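Local coordinates for CELL division control protein 6 (Pyrobaculum aerophilum, PDB 1FNN), which binds and probably hydrolyses ATP as an AAA+ protein and is thought to take part in regulating DNA replication, at residues A[153-157]-A[158-162]. Sequence-based numbering, arbitrary orientation.
Sequences DKLGA and FRIAL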
loop_
_atom_site.group_PDB
_atom_site.type_symbol
_atom_site.label_atom_id
_atom_site.label_comp_id
_atom_site.label_asym_id
_atom_site.label_seq_id
_atom_site.Cartn_x
_atom_site.Cartn_y
_atom_site.Cartn_z
ATOM N N ASP A 153 -1.043 -37.774 -11.113
ATOM C CA ASP A 153 -0.546 -39.052 -11.618
ATOM C C ASP A 153 0.700 -38.835 -12.462
ATOM O O ASP A 153 1.657 -39.584 -12.267
ATOM C CB ASP A 153 -1.583 -39.854 -12.413
ATOM C CG ASP A 153 -2.725 -40.279 -11.510
ATOM O OD1 ASP A 153 -2.476 -40.641 -10.340
ATOM O OD2 ASP A 153 -3.872 -40.249 -11.976
ATOM N N LYS A 154 0.716 -37.762 -13.244
ATOM C CA LYS A 154 1.940 -37.415 -13.967
ATOM C C LYS A 154 3.013 -36.906 -13.013
ATOM O O LYS A 154 4.183 -37.267 -13.150
ATOM C CB LYS A 154 1.669 -36.356 -15.017
ATOM C CG LYS A 154 0.919 -36.827 -16.248
ATOM C CD LYS A 154 0.389 -35.618 -17.015
ATOM C CE LYS A 154 -0.291 -36.061 -18.303
ATOM N NZ LYS A 154 -1.250 -37.181 -18.062
ATOM N N LEU A 155 2.615 -36.166 -11.959
ATOM C CA LEU A 155 3.636 -35.671 -11.029
ATOM C C LEU A 155 4.157 -36.755 -10.104
ATOM O O LEU A 155 5.302 -36.669 -9.627
ATOM C CB LEU A 155 3.051 -34.489 -10.245
ATOM C CG LEU A 155 2.901 -33.225 -11.094
ATOM C CD1 LEU A 155 1.888 -32.272 -10.462
ATOM C CD2 LEU A 155 4.268 -32.548 -11.247
ATOM N N GLY A 156 3.288 -37.704 -9.722
ATOM C CA GLY A 156 3.645 -38.695 -8.717
ATOM C C GLY A 156 3.057 -38.406 -7.348
ATOM O O GLY A 156 3.019 -39.257 -6.452
ATOM N N ALA A 157 2.637 -37.153 -7.146
ATOM C CA ALA A 157 2.029 -36.725 -5.893
ATOM C C ALA A 157 1.390 -35.366 -6.139
ATOM O O ALA A 157 1.507 -34.879 -7.278
ATOM C CB ALA A 157 3.063 -36.605 -4.779
ATOM N N PHE A 158 0.721 -34.769 -5.147
ATOM C CA PHE A 158 0.258 -33.368 -5.442
ATOM C C PHE A 158 1.500 -32.539 -5.119
ATOM O O PHE A 158 1.678 -32.126 -3.968
ATOM C CB PHE A 158 -0.954 -33.091 -4.568
ATOM C CG PHE A 158 -2.209 -33.704 -5.131
ATOM C CD1 PHE A 158 -2.776 -34.804 -4.525
ATOM C CD2 PHE A 158 -2.801 -33.165 -6.260
ATOM C CE1 PHE A 158 -3.936 -35.383 -5.030
ATOM C CE2 PHE A 158 -3.952 -33.740 -6.763
ATOM C CZ PHE A 158 -4.520 -34.844 -6.154
ATOM N N ARG A 159 2.362 -32.360 -6.138
ATOM C CA ARG A 159 3.654 -31.751 -5.849
ATOM C C ARG A 159 3.672 -30.245 -5.839
ATOM O O ARG A 159 4.752 -29.675 -5.728
ATOM C CB ARG A 159 4.715 -32.346 -6.820
ATOM C CG ARG A 159 5.086 -33.792 -6.456
ATOM C CD ARG A 159 6.179 -34.346 -7.436
ATOM N NE ARG A 159 6.477 -35.751 -7.101
ATOM C CZ ARG A 159 7.169 -36.140 -6.044
ATOM N NH1 ARG A 159 7.666 -35.269 -5.174
ATOM N NH2 ARG A 159 7.431 -37.412 -5.752
ATOM N N ILE A 160 2.558 -29.582 -6.144
ATOM C CA ILE A 160 2.537 -28.142 -6.284
ATOM C C ILE A 160 1.458 -27.506 -5.403
ATOM O O ILE A 160 0.328 -28.001 -5.389
ATOM C CB ILE A 160 2.247 -27.725 -7.735
ATOM C CG1 ILE A 160 3.346 -28.189 -8.701
ATOM C CG2 ILE A 160 2.145 -26.206 -7.884
ATOM C CD1 ILE A 160 2.989 -27.933 -10.163
ATOM N N ALA A 161 1.850 -26.492 -4.641
ATOM C CA ALA A 161 0.894 -25.645 -3.917
ATOM C C ALA A 161 0.994 -24.276 -4.604
ATOM O O ALA A 161 2.116 -23.816 -4.888
ATOM C CB ALA A 161 1.240 -25.540 -2.465
ATOM N N LEU A 162 -0.139 -23.715 -5.003
ATOM C CA LEU A 162 -0.095 -22.549 -5.879
ATOM C C LEU A 162 -0.841 -21.361 -5.285
ATOM O O LEU A 162 -2.026 -21.470 -4.882
ATOM C CB LEU A 162 -0.746 -22.919 -7.222
ATOM C CG LEU A 162 -0.912 -21.711 -8.159
ATOM C CD1 LEU A 162 0.438 -21.165 -8.631
ATOM C CD2 LEU A 162 -1.800 -22.094 -9.344
#
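The turn from helix 152-155 into strand 160-166 is tied by Arg159, whose side chain reaches back to the last helical residue, Leu155. Arg159 NE donates a hydrogen bond to Leu155 O, at 2.9 Å. The bond is bent, with an N-H...O angle of 140°. The oxygen lies almost in the guanidinium plane, but the donor stands above the plane of the carbonyl group. Arg159 CG lies beside the backbone N (chi1 -73°), and the chain is then extended from CG to NE, which carries the guanidinium back to the helix end. On the way, Arg159 CD passes 3.3 Å from Leu155 O. The CB of Ala157 lies over one face of the guanidinium, 4.2 Å from its plane and toward its border rather than its centre. The same methyl packs on the arginine stem, 3.8 Å from Arg159 CG. This is a helix-loop-strand connection of the AAA+ core, and the strand it enters is the middle one of the five-stranded parallel sheet. Gly156, the first residue past the helix, has a positive phi of 102°, where a CB would press on the carbonyl oxygen of Leu155. An inverse gamma turn centred on Phe158 then bends the chain just before the strand begins. Leu155 CD1 and Ile160 CD1 meet at 4.5 Å, a loose apolar contact between helix end and strand start. Arg159 NH2 makes a salt bridge to Asp124 OD1, and NH1 a hydrogen bond to Leu125 O, so with NE on Leu155 O each of the three nitrogens has a partner, which fixes how the group is turned. The group also makes a cation-pi contact with Tyr126. A leucine in place of Arg159 would probably leave Leu155 O without this donor and Asp124 without its charged mate.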